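Local coordinates for protein elongation factor 1-beta (Pyrococcus horikoshii OT-3, PDB 7CSL) that probably promotes exchange of GDP for GTP on elongation factor 1-alpha, regenerating the form that delivers aminoacyl-tRNA during translation, at residues L24-Y36 and E69-E81. Sequence-based numbering, arbitrary orientation.
Sequences LEEKLKKVIPEKY and EVAEKFEEVENVE
Leu28 and Phe74 meet at about a right angle in the middle of an apolar seam, CD2 of Leu28 lying 3.7 Å from CD1 of Phe74. The Phe74 ring is wedged against residues 28-32: Leu28 CB stands over the rim of one face, while CG2 of Val31, 3.7 Å from CD1 of Phe74, comes in at the edge. Ile32 CG1 also approaches that edge, near CE1 and CZ. Toward residues 77-80 the valines take over. Val77 splits its methyls, CG1 resting on Lys27 CB and Leu24 CD1, CG2 on Val31 and Leu28. Leu24, with CG anti to the backbone N (chi1 174°), extends toward residues 77-80, placing its CD1 3.7 Å from CG2 of Val80.

At the other end the contact is CH-pi: CG2 of Val70 stands 3.7 Å from the centroid of the Tyr36 ring, only 6° off its normal, with Pro33 CD beside the same methyl. Tyr36 OH also takes a hydrogen bond from the backbone N of Ser66. A serine in place of Tyr36 would probably leave that methyl without its aromatic floor and Ser66 N without its acceptor.

No direct hydrogen bond joins the segments; polar links run through water, weakly at the Tyr36 end. One water accepts from Lys27 NZ and donates to Glu78 OE1 (2.6 Å), bridging opposite charges whose NZ and OE2 remain 4.1 Å apart. Another donates to Glu69 OE1 (2.7 Å) and accepts a weak bond from Lys35 NZ.

On the sheet side of the seam, Leu28 and Phe74 rest on Phe55, and Val70 and Phe74 on Ile10. Helices 21-29 and 67-75 with their following loops thus pack side by side on one face of a four-stranded antiparallel sheet of order 2-3-1-4, the ferredoxin-like alpha/beta sandwich of the EF-1 guanine nucleotide exchange domain.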
loop_
_atom_site.group_PDB
_atom_site.type_symbol
_atom_site.label_atom_id
_atom_site.label_comp_id
_atom_site.label_asym_id
_atom_site.label_seq_id
_atom_site.Cartn_x
_atom_site.Cartn_y
_atom_site.Cartn_z
ATOM N N LEU C 24 -5.698 21.740 -17.631
ATOM C CA LEU C 24 -6.187 20.907 -16.543
ATOM C C LEU C 24 -5.207 20.936 -15.354
ATOM O O LEU C 24 -5.609 21.160 -14.195
ATOM C CB LEU C 24 -6.448 19.457 -17.032
ATOM C CG LEU C 24 -6.817 18.470 -15.932
ATOM C CD1 LEU C 24 -8.165 18.865 -15.329
ATOM C CD2 LEU C 24 -6.882 17.044 -16.435
ATOM N N GLU C 25 -3.924 20.781 -15.635
ATOM C CA GLU C 25 -2.908 20.906 -14.580
ATOM C C GLU C 25 -3.050 22.204 -13.812
ATOM O O GLU C 25 -3.082 22.200 -12.587
ATOM C CB GLU C 25 -1.518 20.830 -15.176
ATOM C CG GLU C 25 -0.380 20.801 -14.159
ATOM C CD GLU C 25 0.958 20.653 -14.837
ATOM O OE1 GLU C 25 0.985 19.977 -15.887
ATOM O OE2 GLU C 25 1.966 21.205 -14.327
ATOM N N GLU C 26 -3.144 23.307 -14.553
ATOM C CA GLU C 26 -3.246 24.638 -13.964
ATOM C C GLU C 26 -4.460 24.757 -13.039
ATOM O O GLU C 26 -4.380 25.445 -12.022
ATOM C CB GLU C 26 -3.296 25.729 -15.062
ATOM C CG GLU C 26 -2.960 27.133 -14.563
ATOM C CD GLU C 26 -3.554 28.261 -15.415
ATOM O OE1 GLU C 26 -3.196 28.369 -16.613
ATOM O OE2 GLU C 26 -4.367 29.053 -14.873
ATOM N N LYS C 27 -5.580 24.135 -13.427
ATOM C CA LYS C 27 -6.835 24.199 -12.663
ATOM C C LYS C 27 -6.768 23.367 -11.404
ATOM O O LYS C 27 -7.272 23.758 -10.328
ATOM C CB LYS C 27 -8.040 23.715 -13.500
ATOM C CG LYS C 27 -8.773 24.833 -14.248
ATOM C CD LYS C 27 -9.368 24.371 -15.573
ATOM C CE LYS C 27 -10.393 25.359 -16.140
ATOM N NZ LYS C 27 -11.805 24.909 -15.924
ATOM N N LEU C 28 -6.201 22.179 -11.551
ATOM C CA LEU C 28 -6.005 21.282 -10.422
ATOM C C LEU C 28 -5.070 21.896 -9.389
ATOM O O LEU C 28 -5.294 21.767 -8.196
ATOM C CB LEU C 28 -5.398 19.979 -10.918
ATOM C CG LEU C 28 -6.351 19.158 -11.754
ATOM C CD1 LEU C 28 -5.560 18.055 -12.483
ATOM C CD2 LEU C 28 -7.455 18.596 -10.877
ATOM N N LYS C 29 -4.022 22.563 -9.853
ATOM C CA LYS C 29 -3.090 23.192 -8.920
ATOM C C LYS C 29 -3.808 24.200 -8.012
ATOM O O LYS C 29 -3.552 24.220 -6.821
ATOM C CB LYS C 29 -1.920 23.825 -9.651
ATOM C CG LYS C 29 -0.883 22.821 -10.132
ATOM C CD LYS C 29 0.060 23.442 -11.154
ATOM C CE LYS C 29 1.301 22.594 -11.331
ATOM N NZ LYS C 29 2.126 23.019 -12.497
ATOM N N LYS C 30 -4.762 24.957 -8.560
ATOM C CA LYS C 30 -5.469 26.000 -7.802
ATOM C C LYS C 30 -6.427 25.472 -6.717
ATOM O O LYS C 30 -6.855 26.252 -5.888
ATOM C CB LYS C 30 -6.246 26.938 -8.763
ATOM C CG LYS C 30 -5.340 27.741 -9.704
ATOM C CD LYS C 30 -6.130 28.441 -10.826
ATOM C CE LYS C 30 -7.017 29.547 -10.272
ATOM N NZ LYS C 30 -7.321 30.645 -11.249
ATOM N N VAL C 31 -6.809 24.188 -6.757
ATOM C CA VAL C 31 -7.743 23.617 -5.765
ATOM C C VAL C 31 -7.070 22.754 -4.690
ATOM O O VAL C 31 -7.755 22.287 -3.826
ATOM C CB VAL C 31 -8.905 22.795 -6.398
ATOM C CG1 VAL C 31 -9.678 23.644 -7.389
ATOM C CG2 VAL C 31 -8.425 21.470 -7.053
ATOM N N ILE C 32 -5.755 22.519 -4.755
ATOM C CA ILE C 32 -5.031 21.947 -3.589
ATOM C C ILE C 32 -5.142 22.927 -2.397
ATOM O O ILE C 32 -4.730 24.074 -2.503
ATOM C CB ILE C 32 -3.546 21.724 -3.873
ATOM C CG1 ILE C 32 -3.359 20.697 -5.018
ATOM C CG2 ILE C 32 -2.829 21.227 -2.619
ATOM C CD1 ILE C 32 -2.046 20.857 -5.734
ATOM N N PRO C 33 -5.669 22.469 -1.253
ATOM C CA PRO C 33 -5.799 23.387 -0.108
ATOM C C PRO C 33 -4.475 23.929 0.435
ATOM O O PRO C 33 -3.439 23.256 0.350
ATOM C CB PRO C 33 -6.508 22.542 0.936
ATOM C CG PRO C 33 -7.220 21.479 0.176
ATOM C CD PRO C 33 -6.344 21.184 -1.010
ATOM N N GLU C 34 -4.544 25.121 1.029
ATOM C CA GLU C 34 -3.383 25.897 1.433
ATOM C C GLU C 34 -2.379 25.137 2.304
ATOM O O GLU C 34 -1.185 25.338 2.130
ATOM C CB GLU C 34 -3.790 27.209 2.152
ATOM C CG GLU C 34 -2.619 28.175 2.402
ATOM C CD GLU C 34 -2.983 29.400 3.254
ATOM O OE1 GLU C 34 -4.136 29.878 3.165
ATOM O OE2 GLU C 34 -2.103 29.910 4.001
ATOM N N LYS C 35 -2.844 24.316 3.240
ATOM C CA LYS C 35 -1.926 23.579 4.117
ATOM C C LYS C 35 -1.240 22.389 3.417
ATOM O O LYS C 35 -0.343 21.821 4.016
ATOM C CB LYS C 35 -2.565 23.091 5.428
ATOM C CG LYS C 35 -3.611 21.992 5.329
ATOM C CD LYS C 35 -4.136 21.670 6.737
ATOM C CE LYS C 35 -4.959 20.392 6.815
ATOM N NZ LYS C 35 -6.040 20.398 5.797
ATOM N N TYR C 36 -1.632 22.043 2.183
ATOM C CA TYR C 36 -0.869 21.050 1.380
ATOM C C TYR C 36 0.088 21.792 0.462
ATOM O O TYR C 36 -0.085 22.970 0.206
ATOM C CB TYR C 36 -1.812 20.148 0.602
ATOM C CG TYR C 36 -2.805 19.438 1.461
ATOM C CD1 TYR C 36 -2.504 18.229 2.058
ATOM C CD2 TYR C 36 -4.057 19.971 1.693
ATOM C CE1 TYR C 36 -3.432 17.591 2.853
ATOM C CE2 TYR C 36 -4.986 19.339 2.487
ATOM C CZ TYR C 36 -4.665 18.156 3.069
ATOM O OH TYR C 36 -5.559 17.496 3.846
ATOM N N GLU C 69 -9.007 13.823 0.537
ATOM C CA GLU C 69 -9.796 15.043 0.435
ATOM C C GLU C 69 -9.223 15.891 -0.672
ATOM O O GLU C 69 -9.981 16.604 -1.322
ATOM C CB GLU C 69 -9.863 15.800 1.766
ATOM C CG GLU C 69 -10.652 15.060 2.835
ATOM C CD GLU C 69 -10.650 15.737 4.210
ATOM O OE1 GLU C 69 -10.157 16.882 4.323
ATOM O OE2 GLU C 69 -11.137 15.110 5.189
ATOM N N VAL C 70 -7.908 15.778 -0.948
ATOM C CA VAL C 70 -7.346 16.551 -2.027
ATOM C C VAL C 70 -7.893 15.954 -3.310
ATOM O O VAL C 70 -8.309 16.706 -4.189
ATOM C CB VAL C 70 -5.819 16.713 -1.997
ATOM C CG1 VAL C 70 -5.356 17.664 -3.083
ATOM C CG2 VAL C 70 -5.353 17.251 -0.669
ATOM N N ALA C 71 -7.913 14.616 -3.417
ATOM C CA ALA C 71 -8.503 13.934 -4.568
ATOM C C ALA C 71 -9.967 14.292 -4.847
ATOM O O ALA C 71 -10.346 14.378 -6.003
ATOM C CB ALA C 71 -8.313 12.404 -4.502
ATOM N N GLU C 72 -10.788 14.504 -3.821
ATOM C CA GLU C 72 -12.170 15.000 -4.037
ATOM C C GLU C 72 -12.217 16.407 -4.628
ATOM O O GLU C 72 -13.027 16.691 -5.478
ATOM C CB GLU C 72 -12.982 15.020 -2.725
ATOM C CG GLU C 72 -12.990 13.738 -1.918
ATOM C CD GLU C 72 -13.003 12.474 -2.755
ATOM O OE1 GLU C 72 -13.719 12.442 -3.776
ATOM O OE2 GLU C 72 -12.312 11.492 -2.386
ATOM N N LYS C 73 -11.342 17.291 -4.188
ATOM C CA LYS C 73 -11.282 18.615 -4.790
ATOM C C LYS C 73 -10.950 18.513 -6.263
ATOM O O LYS C 73 -11.641 19.097 -7.084
ATOM C CB LYS C 73 -10.343 19.555 -4.021
ATOM C CG LYS C 73 -10.862 19.847 -2.613
ATOM C CD LYS C 73 -12.137 20.710 -2.609
ATOM C CE LYS C 73 -12.708 20.880 -1.202
ATOM N NZ LYS C 73 -13.987 21.633 -1.256
ATOM N N PHE C 74 -9.985 17.667 -6.587
ATOM C CA PHE C 74 -9.644 17.301 -7.966
ATOM C C PHE C 74 -10.797 16.689 -8.800
ATOM O O PHE C 74 -10.953 17.039 -9.977
ATOM C CB PHE C 74 -8.513 16.266 -7.953
ATOM C CG PHE C 74 -7.155 16.780 -7.619
ATOM C CD1 PHE C 74 -6.903 18.078 -7.228
ATOM C CD2 PHE C 74 -6.074 15.882 -7.682
ATOM C CE1 PHE C 74 -5.629 18.483 -6.920
ATOM C CE2 PHE C 74 -4.793 16.292 -7.363
ATOM C CZ PHE C 74 -4.577 17.600 -6.971
ATOM N N GLU C 75 -11.605 15.813 -8.212
ATOM C CA GLU C 75 -12.730 15.215 -8.927
ATOM C C GLU C 75 -13.848 16.227 -9.297
ATOM O O GLU C 75 -14.693 15.947 -10.153
ATOM C CB GLU C 75 -13.268 13.990 -8.171
ATOM C CG GLU C 75 -12.344 12.744 -8.264
ATOM C CD GLU C 75 -12.970 11.443 -7.734
ATOM O OE1 GLU C 75 -14.038 11.523 -7.106
ATOM O OE2 GLU C 75 -12.415 10.325 -7.958
ATOM N N GLU C 76 -13.854 17.401 -8.670
ATOM C CA GLU C 76 -14.808 18.442 -9.004
ATOM C C GLU C 76 -14.357 19.243 -10.233
ATOM O O GLU C 76 -15.185 19.897 -10.868
ATOM C CB GLU C 76 -15.037 19.374 -7.800
ATOM C CG GLU C 76 -15.810 18.710 -6.651
ATOM C CD GLU C 76 -15.594 19.340 -5.265
ATOM O OE1 GLU C 76 -14.877 20.361 -5.139
ATOM O OE2 GLU C 76 -16.146 18.798 -4.275
ATOM N N VAL C 77 -13.064 19.199 -10.576
ATOM C CA VAL C 77 -12.542 20.030 -11.673
ATOM C C VAL C 77 -12.960 19.490 -13.043
ATOM O O VAL C 77 -13.052 18.263 -13.245
ATOM C CB VAL C 77 -11.012 20.207 -11.587
ATOM C CG1 VAL C 77 -10.450 20.981 -12.772
ATOM C CG2 VAL C 77 -10.636 20.918 -10.302
ATOM N N GLU C 78 -13.227 20.425 -13.964
ATOM C CA GLU C 78 -13.722 20.128 -15.316
ATOM C C GLU C 78 -12.686 19.277 -16.050
ATOM O O GLU C 78 -11.489 19.555 -15.961
ATOM C CB GLU C 78 -13.928 21.444 -16.077
ATOM C CG GLU C 78 -14.602 21.354 -17.433
ATOM C CD GLU C 78 -14.639 22.720 -18.107
ATOM O OE1 GLU C 78 -13.942 22.916 -19.130
ATOM O OE2 GLU C 78 -15.321 23.624 -17.570
ATOM N N ASN C 79 -13.168 18.236 -16.726
ATOM C CA ASN C 79 -12.345 17.278 -17.496
ATOM C C ASN C 79 -11.555 16.225 -16.689
ATOM O O ASN C 79 -10.652 15.586 -17.209
ATOM C CB ASN C 79 -11.422 17.999 -18.472
ATOM C CG ASN C 79 -12.174 18.794 -19.514
ATOM O OD1 ASN C 79 -13.398 18.712 -19.622
ATOM N ND2 ASN C 79 -11.435 19.542 -20.313
ATOM N N VAL C 80 -11.924 16.045 -15.434
ATOM C CA VAL C 80 -11.391 15.015 -14.608
ATOM C C VAL C 80 -12.353 13.860 -14.553
ATOM O O VAL C 80 -13.443 14.001 -14.023
ATOM C CB VAL C 80 -11.179 15.505 -13.183
ATOM C CG1 VAL C 80 -10.730 14.371 -12.273
ATOM C CG2 VAL C 80 -10.175 16.675 -13.163
ATOM N N GLU C 81 -11.889 12.682 -14.988
ATOM C CA GLU C 81 -12.628 11.430 -14.828
ATOM C C GLU C 81 -12.552 10.808 -13.424
ATOM O O GLU C 81 -13.553 10.329 -12.879
ATOM C CB GLU C 81 -12.093 10.407 -15.865
ATOM C CG GLU C 81 -12.842 9.092 -15.877
ATOM C CD GLU C 81 -14.240 9.202 -16.468
ATOM O OE1 GLU C 81 -14.599 10.289 -16.899
ATOM O OE2 GLU C 81 -14.969 8.195 -16.525
HETATM O O HOH W 1 -11.623 23.574 -18.246
HETATM O O HOH W 2 -7.831 18.231 4.145
#